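Local atomic coordinates of cell wall surface anchor family protein (Streptococcus agalactiae serogroup V, PDB entry 3PF2), a protein that builds the shaft of a pilus on the bacterial surface as its major pilin, represented here by a calcium-binding 35-kDa C-terminal fragment. Residues S35-N40 against E45-T50; I65-K70 against K101-L106; Y78-P83 against N89-T94; V290-T293 against P299-I302. All coordinates share one frame; numbering follows the deposited sequence.

Contact 1: S35-N40 against E45-T50; sequences STIPAN and EKFEIT. With CA (calcium ion), chain C.
Phe47 reaches from strand 46-52 across to Ser35 and Ile37, and every contact runs through its ring. CB already points at residues 35-40. With CG anti to the backbone N (chi1 -163°), the ring extends straight on into the interior, and its far end does the touching. Phe47 CE1 lies 4.0 Å from Ile37 CD1, and Phe47 CZ approaches the same methyl more closely, at 3.7 Å, the two side chains crossing at a slant. Ser35 OG stands at the ring edge, 3.8 Å from Phe47 CZ; this hydroxyl is satisfied instead by Thr36 O, 2.8 Å from Ser35 OG. The loop that follows Ser35 carries the chain from one sheet, through strand 29-35, into the other, through strand 46-52, and the buried ring fills the interval between them, as in the core of an Ig-like beta sandwich. Phe95 meets the same ring edge-to-face, and Leu132 and Leu156 also pack on it. Two residues before Phe47, Glu45 turns to a calcium ion, which Glu45 OE1 binds at 2.4 Å. Asp159, Thr161, Asp163, Ala165 and Asn167 complete the protein ligands, while Lys164 N holds Glu45 OE2, which would limit rotation of the carboxylate.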
loop_
_atom_site.group_PDB
_atom_site.type_symbol
_atom_site.label_atom_id
_atom_site.label_comp_id
_atom_site.label_asym_id
_atom_site.label_seq_id
_atom_site.Cartn_x
_atom_site.Cartn_y
_atom_site.Cartn_z
ATOM N N SER A 35 1.315 -18.431 -6.897
ATOM C CA SER A 35 1.055 -19.315 -8.037
ATOM C C SER A 35 0.943 -20.739 -7.565
ATOM O O SER A 35 1.690 -21.166 -6.698
ATOM C CB SER A 35 2.209 -19.257 -9.040
ATOM O OG SER A 35 1.920 -20.071 -10.171
ATOM N N THR A 36 0.031 -21.492 -8.157
ATOM C CA THR A 36 0.090 -22.940 -8.003
ATOM C C THR A 36 1.316 -23.481 -8.752
ATOM O O THR A 36 1.817 -22.859 -9.690
ATOM C CB THR A 36 -1.198 -23.651 -8.486
ATOM O OG1 THR A 36 -1.375 -23.426 -9.890
ATOM C CG2 THR A 36 -2.413 -23.127 -7.751
ATOM N N ILE A 37 1.809 -24.623 -8.292
ATOM C CA ILE A 37 2.971 -25.269 -8.896
ATOM C C ILE A 37 2.572 -26.694 -9.272
ATOM O O ILE A 37 2.026 -27.411 -8.445
ATOM C CB ILE A 37 4.182 -25.281 -7.914
ATOM C CG1 ILE A 37 4.678 -23.865 -7.601
ATOM C CG2 ILE A 37 5.311 -26.146 -8.454
ATOM C CD1 ILE A 37 5.165 -23.036 -8.810
ATOM N N PRO A 38 2.834 -27.109 -10.532
ATOM C CA PRO A 38 2.590 -28.511 -10.893
ATOM C C PRO A 38 3.732 -29.434 -10.467
ATOM O O PRO A 38 4.877 -28.984 -10.348
ATOM C CB PRO A 38 2.497 -28.458 -12.418
ATOM C CG PRO A 38 3.381 -27.325 -12.797
ATOM C CD PRO A 38 3.270 -26.306 -11.687
ATOM N N ALA A 39 3.427 -30.714 -10.243
ATOM C CA ALA A 39 4.467 -31.706 -9.947
ATOM C C ALA A 39 5.453 -31.889 -11.108
ATOM O O ALA A 39 6.628 -32.214 -10.889
ATOM C CB ALA A 39 3.845 -33.047 -9.539
ATOM N N ASN A 40 4.985 -31.664 -12.335
ATOM C CA ASN A 40 5.876 -31.676 -13.508
ATOM C C ASN A 40 6.609 -30.350 -13.778
ATOM O O ASN A 40 7.050 -30.074 -14.907
ATOM C CB ASN A 40 5.145 -32.193 -14.761
ATOM C CG ASN A 40 3.970 -31.306 -15.184
ATOM O OD1 ASN A 40 3.849 -30.149 -14.778
ATOM N ND2 ASN A 40 3.100 -31.860 -16.017
ATOM N N GLU A 45 10.314 -24.847 -19.215
ATOM C CA GLU A 45 11.393 -24.138 -19.903
ATOM C C GLU A 45 11.396 -22.625 -19.644
ATOM O O GLU A 45 12.328 -21.922 -20.059
ATOM C CB GLU A 45 11.331 -24.433 -21.415
ATOM C CG GLU A 45 11.266 -25.930 -21.737
ATOM C CD GLU A 45 11.261 -26.218 -23.232
ATOM O OE1 GLU A 45 10.704 -25.404 -23.995
ATOM O OE2 GLU A 45 11.810 -27.274 -23.646
ATOM N N LYS A 46 10.353 -22.139 -18.959
ATOM C CA LYS A 46 10.245 -20.740 -18.564
ATOM C C LYS A 46 9.275 -20.625 -17.391
ATOM O O LYS A 46 8.269 -21.330 -17.333
ATOM C CB LYS A 46 9.728 -19.876 -19.720
ATOM C CG LYS A 46 9.899 -18.371 -19.497
ATOM C CD LYS A 46 9.131 -17.526 -20.507
ATOM C CE LYS A 46 9.672 -17.671 -21.922
ATOM N NZ LYS A 46 11.138 -17.397 -22.045
ATOM N N PHE A 47 9.598 -19.744 -16.451
ATOM C CA PHE A 47 8.681 -19.443 -15.355
ATOM C C PHE A 47 9.097 -18.056 -14.885
ATOM O O PHE A 47 9.960 -17.905 -14.020
ATOM C CB PHE A 47 8.802 -20.494 -14.248
ATOM C CG PHE A 47 7.644 -20.504 -13.284
ATOM C CD1 PHE A 47 6.644 -21.464 -13.393
ATOM C CD2 PHE A 47 7.575 -19.571 -12.252
ATOM C CE1 PHE A 47 5.570 -21.488 -12.507
ATOM C CE2 PHE A 47 6.508 -19.585 -11.358
ATOM C CZ PHE A 47 5.507 -20.548 -11.484
ATOM N N GLU A 48 8.490 -17.049 -15.495
ATOM C CA GLU A 48 8.891 -15.661 -15.305
ATOM C C GLU A 48 7.696 -14.829 -14.880
ATOM O O GLU A 48 6.644 -14.853 -15.535
ATOM C CB GLU A 48 9.460 -15.084 -16.604
ATOM C CG GLU A 48 10.800 -15.661 -17.038
ATOM C CD GLU A 48 11.269 -15.127 -18.378
ATOM O OE1 GLU A 48 10.581 -14.254 -18.951
ATOM O OE2 GLU A 48 12.333 -15.577 -18.865
ATOM N N ILE A 49 7.872 -14.085 -13.792
ATOM C CA ILE A 49 6.809 -13.241 -13.258
ATOM C C ILE A 49 7.140 -11.778 -13.495
ATOM O O ILE A 49 8.252 -11.345 -13.223
ATOM C CB ILE A 49 6.568 -13.566 -11.770
ATOM C CG1 ILE A 49 5.785 -14.886 -11.669
ATOM C CG2 ILE A 49 5.814 -12.408 -11.064
ATOM C CD1 ILE A 49 5.640 -15.460 -10.290
ATOM N N THR A 50 6.179 -11.027 -14.025
ATOM C CA THR A 50 6.354 -9.590 -14.256
ATOM C C THR A 50 5.231 -8.812 -13.555
ATOM O O THR A 50 4.054 -9.103 -13.750
ATOM C CB THR A 50 6.333 -9.254 -15.753
ATOM O OG1 THR A 50 7.397 -9.967 -16.411
ATOM C CG2 THR A 50 6.505 -7.760 -15.974
HETATM CA CA CA C . 8.394 -25.275 -24.682
#

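Contact 2: I65-K70 against K101-L106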
loop_
_atom_site.group_PDB
_atom_site.type_symbol
_atom_site.label_atom_id
_atom_site.label_comp_id
_atom_site.label_asym_id
_atom_site.label_seq_id
_atom_site.Cartn_x
_atom_site.Cartn_y
_atom_site.Cartn_z
ATOM N N ILE A 65 11.086 -16.200 -0.596
ATOM C CA ILE A 65 10.227 -16.977 -1.506
ATOM C C ILE A 65 10.085 -18.415 -1.013
ATOM O O ILE A 65 11.093 -19.082 -0.750
ATOM C CB ILE A 65 10.730 -16.902 -2.971
ATOM C CG1 ILE A 65 10.731 -15.445 -3.441
ATOM C CG2 ILE A 65 9.890 -17.795 -3.904
ATOM C CD1 ILE A 65 11.083 -15.239 -4.899
ATOM N N LYS A 66 8.834 -18.879 -0.887
ATOM C CA LYS A 66 8.505 -20.164 -0.270
ATOM C C LYS A 66 7.649 -21.033 -1.167
ATOM O O LYS A 66 6.784 -20.530 -1.876
ATOM C CB LYS A 66 7.711 -19.974 1.039
ATOM C CG LYS A 66 8.321 -19.035 2.058
ATOM C CD LYS A 66 9.583 -19.615 2.687
ATOM C CE LYS A 66 9.327 -20.940 3.400
ATOM N NZ LYS A 66 8.572 -20.809 4.673
ATOM N N ILE A 67 7.911 -22.336 -1.126
ATOM C CA ILE A 67 6.945 -23.343 -1.556
ATOM C C ILE A 67 6.708 -24.270 -0.376
ATOM O O ILE A 67 7.634 -24.956 0.084
ATOM C CB ILE A 67 7.410 -24.146 -2.794
ATOM C CG1 ILE A 67 7.652 -23.212 -3.983
ATOM C CG2 ILE A 67 6.365 -25.188 -3.145
ATOM C CD1 ILE A 67 8.383 -23.861 -5.157
ATOM N N GLY A 68 5.474 -24.278 0.128
ATOM C CA GLY A 68 5.158 -24.990 1.370
ATOM C C GLY A 68 6.125 -24.474 2.416
ATOM O O GLY A 68 6.344 -23.271 2.509
ATOM N N SER A 69 6.745 -25.386 3.157
ATOM C CA SER A 69 7.688 -25.024 4.217
ATOM C C SER A 69 9.072 -24.694 3.670
ATOM O O SER A 69 9.962 -24.291 4.424
ATOM C CB SER A 69 7.817 -26.174 5.211
ATOM O OG SER A 69 8.466 -27.267 4.589
ATOM N N LYS A 70 9.263 -24.880 2.369
ATOM C CA LYS A 70 10.595 -24.798 1.781
ATOM C C LYS A 70 10.922 -23.418 1.253
ATOM O O LYS A 70 10.053 -22.722 0.714
ATOM C CB LYS A 70 10.740 -25.838 0.670
ATOM C CG LYS A 70 10.736 -27.261 1.177
ATOM C CD LYS A 70 12.088 -27.912 1.013
ATOM C CE LYS A 70 12.059 -29.377 1.450
ATOM N NZ LYS A 70 11.230 -30.266 0.574
ATOM N N LYS A 101 14.382 -28.765 -12.384
ATOM C CA LYS A 101 14.424 -30.115 -11.822
ATOM C C LYS A 101 14.675 -30.109 -10.314
ATOM O O LYS A 101 14.050 -30.866 -9.568
ATOM C CB LYS A 101 15.491 -30.959 -12.531
ATOM C CG LYS A 101 15.065 -31.464 -13.905
ATOM C CD LYS A 101 14.055 -32.602 -13.786
ATOM C CE LYS A 101 13.687 -33.157 -15.155
ATOM N NZ LYS A 101 12.674 -34.249 -15.041
ATOM N N GLU A 102 15.588 -29.249 -9.881
ATOM C CA GLU A 102 15.938 -29.145 -8.467
ATOM C C GLU A 102 14.795 -28.579 -7.635
ATOM O O GLU A 102 14.566 -29.031 -6.510
ATOM C CB GLU A 102 17.202 -28.315 -8.283
ATOM C CG GLU A 102 18.465 -29.079 -8.660
ATOM C CD GLU A 102 19.622 -28.174 -9.017
ATOM O OE1 GLU A 102 20.060 -27.384 -8.148
ATOM O OE2 GLU A 102 20.098 -28.261 -10.173
ATOM N N ILE A 103 14.079 -27.606 -8.206
ATOM C CA ILE A 103 12.893 -27.021 -7.562
ATOM C C ILE A 103 11.782 -28.067 -7.488
ATOM O O ILE A 103 11.115 -28.203 -6.458
ATOM C CB ILE A 103 12.420 -25.711 -8.264
ATOM C CG1 ILE A 103 13.526 -24.645 -8.215
ATOM C CG2 ILE A 103 11.140 -25.179 -7.604
ATOM C CD1 ILE A 103 13.393 -23.513 -9.235
ATOM N N ALA A 104 11.611 -28.825 -8.572
ATOM C CA ALA A 104 10.650 -29.929 -8.612
ATOM C C ALA A 104 10.903 -30.978 -7.525
ATOM O O ALA A 104 9.952 -31.532 -6.957
ATOM C CB ALA A 104 10.642 -30.585 -9.993
ATOM N N GLU A 105 12.180 -31.250 -7.241
ATOM C CA GLU A 105 12.550 -32.224 -6.202
ATOM C C GLU A 105 12.135 -31.791 -4.800
ATOM O O GLU A 105 11.757 -32.626 -3.980
ATOM C CB GLU A 105 14.049 -32.541 -6.223
ATOM C CG GLU A 105 14.421 -33.780 -7.037
ATOM C CD GLU A 105 13.618 -35.021 -6.654
ATOM O OE1 GLU A 105 13.602 -35.404 -5.459
ATOM O OE2 GLU A 105 13.003 -35.618 -7.563
ATOM N N LEU A 106 12.204 -30.488 -4.543
ATOM C CA LEU A 106 11.755 -29.913 -3.271
ATOM C C LEU A 106 10.276 -30.193 -2.981
ATOM O O LEU A 106 9.862 -30.239 -1.816
ATOM C CB LEU A 106 12.019 -28.407 -3.238
ATOM C CG LEU A 106 13.458 -27.925 -3.413
ATOM C CD1 LEU A 106 13.503 -26.410 -3.437
ATOM C CD2 LEU A 106 14.384 -28.479 -2.325
#
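Lys70 leaves its backbone with CG anti to the carbonyl carbon (chi1 -68°), then bends at chi2 and again at chi4 (67°), and the second bend brings its ammonium group down onto Leu106. Lys70 NZ donates to Leu106 O over 2.8 Å. The nitrogen lies in the carbonyl plane on one of the oxygen's lone pairs, with a C=O...N angle of 131°. Further back along the same chain, Lys70 CD lies against the Leu106 methyl CD2 at 4.1 Å, so the aliphatic stem is packed while its tip is bonded. Beside this polar grip sits a small apolar one: Ile67 and Ile103 meet roughly at right angles, the Ile67 CD1 methyl touching Ile103 CG2 at 3.9 Å. Ile67 and Lys70 are the end residues of a type II' turn in which Gly68 takes the positive phi, and paired backbone bonds between them close it. The turn joins strand 57-67 to strand 70-72, and Leu72 and Met110 extend the apolar patch. The ammonium thus ties the hairpin tip to helix 100-106 through a backbone oxygen, and if that carbonyl lies near the helix's C-terminal end, the partial negative charge there would probably suit the lysine.

Contact 3: Y78-P83 against N89-T94; sequences YTIDEP and NTLKIT
Ile80 and Ile93 face each other as a non-hydrogen-bonded antiparallel pair, with Ile80 CG1 4.2 Å from Ile93 CG1. On the same side of the sheet Ile93 runs alongside Tyr78, and its CG2 methyl comes 4.2 Å from Tyr78 CD1. Ile80 CD1 lies at the edge of the tyrosine ring, in its plane, while Ile80 CG2 slants across to Leu91 CD1 at 4.0 Å. Farther along, the Pro83 ring lies beside Leu91 and points the same way, CG 3.9 Å from Leu91 CB. The other side is polar. Thr79 and Thr94 stand side by side, and Asp81 CB lies 4.0 Å from Lys92 CB before the lysine chain bends at chi3 and leads away. Their charged ends do not meet directly: one water, 2.8 Å from Asp81 OD2, accepts from Lys92 NZ, and a second links Asp81 OD2 to Thr90 O. Four nearly straight backbone bonds join Thr79 with Thr94 and Asp81 with Lys92; Asp81 N to Lys92 O, at 2.8 Å, lies almost in line with the carbonyl. The two strands form an antiparallel beta hairpin with one apolar and one polar face, at the margin of one sheet of the Ig-like sandwich, with strand 78-81 outermost and Ile65 and Val62 of strand 57-67 covering the apolar face.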
loop_
_atom_site.group_PDB
_atom_site.type_symbol
_atom_site.label_atom_id
_atom_site.label_comp_id
_atom_site.label_asym_id
_atom_site.label_seq_id
_atom_site.Cartn_x
_atom_site.Cartn_y
_atom_site.Cartn_z
ATOM N N TYR A 78 16.467 -18.402 -8.578
ATOM C CA TYR A 78 15.783 -17.310 -9.273
ATOM C C TYR A 78 16.616 -16.034 -9.289
ATOM O O TYR A 78 17.536 -15.881 -8.485
ATOM C CB TYR A 78 14.413 -17.036 -8.616
ATOM C CG TYR A 78 14.478 -16.471 -7.196
ATOM C CD1 TYR A 78 14.624 -15.100 -6.987
ATOM C CD2 TYR A 78 14.374 -17.299 -6.079
ATOM C CE1 TYR A 78 14.687 -14.567 -5.718
ATOM C CE2 TYR A 78 14.426 -16.757 -4.767
ATOM C CZ TYR A 78 14.586 -15.392 -4.612
ATOM O OH TYR A 78 14.646 -14.817 -3.354
ATOM N N THR A 79 16.278 -15.117 -10.192
ATOM C CA THR A 79 16.889 -13.788 -10.241
ATOM C C THR A 79 15.836 -12.682 -10.229
ATOM O O THR A 79 14.690 -12.878 -10.650
ATOM C CB THR A 79 17.800 -13.590 -11.486
ATOM O OG1 THR A 79 16.995 -13.475 -12.664
ATOM C CG2 THR A 79 18.775 -14.757 -11.641
ATOM N N ILE A 80 16.242 -11.514 -9.761
ATOM C CA ILE A 80 15.366 -10.366 -9.655
ATOM C C ILE A 80 15.852 -9.226 -10.550
ATOM O O ILE A 80 17.048 -8.913 -10.581
ATOM C CB ILE A 80 15.305 -9.899 -8.180
ATOM C CG1 ILE A 80 14.470 -10.882 -7.351
ATOM C CG2 ILE A 80 14.790 -8.458 -8.069
ATOM C CD1 ILE A 80 14.770 -10.824 -5.854
ATOM N N ASP A 81 14.917 -8.619 -11.281
ATOM C CA ASP A 81 15.149 -7.369 -11.978
ATOM C C ASP A 81 14.243 -6.332 -11.315
ATOM O O ASP A 81 13.018 -6.401 -11.443
ATOM C CB ASP A 81 14.821 -7.532 -13.468
ATOM C CG ASP A 81 15.198 -6.319 -14.292
ATOM O OD1 ASP A 81 16.274 -5.724 -14.053
ATOM O OD2 ASP A 81 14.419 -5.962 -15.195
ATOM N N GLU A 82 14.836 -5.389 -10.579
ATOM C CA GLU A 82 14.046 -4.449 -9.769
ATOM C C GLU A 82 13.402 -3.335 -10.593
ATOM O O GLU A 82 13.923 -2.956 -11.643
ATOM C CB GLU A 82 14.906 -3.846 -8.654
ATOM C CG GLU A 82 15.418 -4.860 -7.661
ATOM C CD GLU A 82 16.758 -4.476 -7.037
ATOM O OE1 GLU A 82 16.974 -3.283 -6.725
ATOM O OE2 GLU A 82 17.595 -5.387 -6.845
ATOM N N PRO A 83 12.258 -2.798 -10.117
ATOM C CA PRO A 83 11.584 -1.656 -10.733
ATOM C C PRO A 83 12.491 -0.438 -10.776
ATOM O O PRO A 83 13.176 -0.153 -9.796
ATOM C CB PRO A 83 10.429 -1.374 -9.761
ATOM C CG PRO A 83 10.147 -2.659 -9.144
ATOM C CD PRO A 83 11.468 -3.360 -9.007
ATOM N N ASN A 89 8.730 1.152 -13.543
ATOM C CA ASN A 89 8.334 0.627 -12.225
ATOM C C ASN A 89 7.989 -0.867 -12.245
ATOM O O ASN A 89 7.081 -1.322 -11.543
ATOM C CB ASN A 89 7.161 1.455 -11.651
ATOM C CG ASN A 89 7.200 1.563 -10.144
ATOM O OD1 ASN A 89 8.271 1.516 -9.541
ATOM N ND2 ASN A 89 6.032 1.739 -9.524
ATOM N N THR A 90 8.733 -1.632 -13.040
ATOM C CA THR A 90 8.402 -3.028 -13.301
ATOM C C THR A 90 9.376 -3.992 -12.646
ATOM O O THR A 90 10.593 -3.924 -12.875
ATOM C CB THR A 90 8.322 -3.303 -14.835
ATOM O OG1 THR A 90 7.273 -2.514 -15.405
ATOM C CG2 THR A 90 8.048 -4.761 -15.133
ATOM N N LEU A 91 8.824 -4.885 -11.826
ATOM C CA LEU A 91 9.553 -5.992 -11.230
ATOM C C LEU A 91 9.467 -7.234 -12.122
ATOM O O LEU A 91 8.387 -7.595 -12.601
ATOM C CB LEU A 91 8.974 -6.306 -9.850
ATOM C CG LEU A 91 9.456 -7.549 -9.089
ATOM C CD1 LEU A 91 10.957 -7.438 -8.728
ATOM C CD2 LEU A 91 8.612 -7.764 -7.827
ATOM N N LYS A 92 10.604 -7.886 -12.347
ATOM C CA LYS A 92 10.593 -9.179 -13.020
ATOM C C LYS A 92 11.353 -10.181 -12.181
ATOM O O LYS A 92 12.472 -9.896 -11.754
ATOM C CB LYS A 92 11.220 -9.068 -14.403
ATOM C CG LYS A 92 11.048 -10.322 -15.254
ATOM C CD LYS A 92 11.968 -10.264 -16.467
ATOM C CE LYS A 92 11.495 -9.278 -17.513
ATOM N NZ LYS A 92 12.554 -9.151 -18.569
ATOM N N ILE A 93 10.734 -11.330 -11.914
ATOM C CA ILE A 93 11.368 -12.420 -11.175
ATOM C C ILE A 93 11.447 -13.644 -12.082
ATOM O O ILE A 93 10.429 -14.185 -12.511
ATOM C CB ILE A 93 10.632 -12.760 -9.860
ATOM C CG1 ILE A 93 10.619 -11.537 -8.932
ATOM C CG2 ILE A 93 11.260 -13.994 -9.175
ATOM C CD1 ILE A 93 9.689 -11.683 -7.770
ATOM N N THR A 94 12.673 -14.068 -12.368
ATOM C CA THR A 94 12.910 -15.142 -13.323
ATOM C C THR A 94 13.415 -16.373 -12.594
ATOM O O THR A 94 14.482 -16.350 -11.969
ATOM C CB THR A 94 13.935 -14.700 -14.398
ATOM O OG1 THR A 94 13.502 -13.479 -15.002
ATOM C CG2 THR A 94 14.115 -15.776 -15.469
HETATM O O HOH W 1 11.765 -5.473 -14.822
HETATM O O HOH W 2 14.530 -7.747 -17.354
#

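Contact 4: V290-T293 against P299-I302; sequences VSQT and PTDI
Ser291 OG accepts the backbone N-H of Thr293 at 3.1 Å, with an N-H...O angle of 146°, and closes an ST turn around Gln292, the residue that packs against Pro299. Within this turn Gln292 offers two surfaces. Its carbonyl O comes to 3.4 Å from Pro299 CG, and its own CG touches the same proline carbon at 3.7 Å, so both the backbone oxygen and the side-chain carbon of Gln292 bear on the same corner of the ring, from one side. Placing CG opposite the backbone N (chi1 -180°) and keeping the chain extended sends the amide onward to Thr300, whose CG2 methyl lies 3.9 Å from Gln292 NE2; the two side chains meet at about a right angle. Thr293 adds a looser touch, CG2 to Pro299 CD at 4.4 Å. The Thr300 hydroxyl donates to Asp301 OD1 at 3.1 Å, approaching from above the carboxylate plane. Val290, at the end of strand 286-290, keeps a backbone hydrogen bond to Val266 of strand 266-274. The long loop toward strand 312-316 starts after it, in the prealbumin-like part of the chain, and there Pro299 O and Ile302 O both receive Lys148 NZ, from just ahead of strand 150-151.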
loop_
_atom_site.group_PDB
_atom_site.type_symbol
_atom_site.label_atom_id
_atom_site.label_comp_id
_atom_site.label_asym_id
_atom_site.label_seq_id
_atom_site.Cartn_x
_atom_site.Cartn_y
_atom_site.Cartn_z
ATOM N N VAL A 290 -10.650 10.391 8.782
ATOM C CA VAL A 290 -10.187 10.165 7.428
ATOM C C VAL A 290 -11.022 9.030 6.850
ATOM O O VAL A 290 -11.135 7.959 7.465
ATOM C CB VAL A 290 -8.695 9.775 7.413
ATOM C CG1 VAL A 290 -8.258 9.415 5.980
ATOM C CG2 VAL A 290 -7.857 10.936 7.942
ATOM N N SER A 291 -11.638 9.292 5.698
ATOM C CA SER A 291 -12.517 8.334 5.015
ATOM C C SER A 291 -12.194 8.324 3.528
ATOM O O SER A 291 -11.276 9.002 3.082
ATOM C CB SER A 291 -13.974 8.755 5.193
ATOM O OG SER A 291 -14.253 9.930 4.426
ATOM N N GLN A 292 -12.973 7.585 2.744
ATOM C CA GLN A 292 -12.782 7.623 1.300
ATOM C C GLN A 292 -12.951 9.037 0.724
ATOM O O GLN A 292 -12.282 9.404 -0.246
ATOM C CB GLN A 292 -13.755 6.668 0.614
ATOM C CG GLN A 292 -13.599 6.661 -0.903
ATOM C CD GLN A 292 -14.556 5.717 -1.580
ATOM O OE1 GLN A 292 -15.730 5.667 -1.246
ATOM N NE2 GLN A 292 -14.050 4.954 -2.530
ATOM N N THR A 293 -13.821 9.830 1.343
ATOM C CA THR A 293 -14.246 11.102 0.760
ATOM C C THR A 293 -13.877 12.338 1.589
ATOM O O THR A 293 -14.460 13.413 1.403
ATOM C CB THR A 293 -15.779 11.113 0.473
ATOM O OG1 THR A 293 -16.503 10.883 1.702
ATOM C CG2 THR A 293 -16.143 10.034 -0.542
ATOM N N PRO A 299 -13.055 10.171 -5.437
ATOM C CA PRO A 299 -11.744 9.619 -5.795
ATOM C C PRO A 299 -11.780 8.537 -6.862
ATOM O O PRO A 299 -10.786 8.358 -7.557
ATOM C CB PRO A 299 -11.222 9.037 -4.472
ATOM C CG PRO A 299 -12.425 8.859 -3.641
ATOM C CD PRO A 299 -13.348 9.979 -4.004
ATOM N N THR A 300 -12.899 7.834 -6.997
ATOM C CA THR A 300 -12.990 6.741 -7.976
ATOM C C THR A 300 -12.962 7.269 -9.401
ATOM O O THR A 300 -12.667 6.522 -10.332
ATOM C CB THR A 300 -14.272 5.886 -7.817
ATOM O OG1 THR A 300 -15.431 6.699 -8.047
ATOM C CG2 THR A 300 -14.344 5.269 -6.440
ATOM N N ASP A 301 -13.266 8.555 -9.561
ATOM C CA ASP A 301 -13.414 9.174 -10.883
ATOM C C ASP A 301 -12.153 9.889 -11.386
ATOM O O ASP A 301 -12.073 10.251 -12.565
ATOM C CB ASP A 301 -14.596 10.160 -10.871
ATOM C CG ASP A 301 -15.933 9.487 -10.574
ATOM O OD1 ASP A 301 -16.043 8.252 -10.664
ATOM O OD2 ASP A 301 -16.886 10.205 -10.238
ATOM N N ILE A 302 -11.167 10.072 -10.506
ATOM C CA ILE A 302 -10.043 10.968 -10.784
ATOM C C ILE A 302 -8.691 10.260 -10.807
ATOM O O ILE A 302 -8.523 9.207 -10.185
ATOM C CB ILE A 302 -10.005 12.146 -9.763
ATOM C CG1 ILE A 302 -9.697 11.629 -8.349
ATOM C CG2 ILE A 302 -11.338 12.917 -9.800
ATOM C CD1 ILE A 302 -9.838 12.691 -7.256
#

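Contacts 1, 2 and 3 all fall in the Cna-B-like part of the chain, while contact 4 lies on the other side of the chain's centre, about 37 Å from contact 1 between centres. Contact 1 is buried and almost wholly apolar where it crosses. Contacts 2 and 3 are partly buried and mix apolar packing with polar bonds: a single lysine-to-carbonyl bond in contact 2, a backbone ladder with waters in contact 3. Strands 46-52 and 90-95 are sheet neighbours, so contacts 1 and 3 touch, Ile49 O lying 2.8 Å from Ile93 N. Contact 3 also meets contact 2, through Tyr78 CZ and Ile65 CD1. Contact 4, mostly at the surface, joins two parts of one loop.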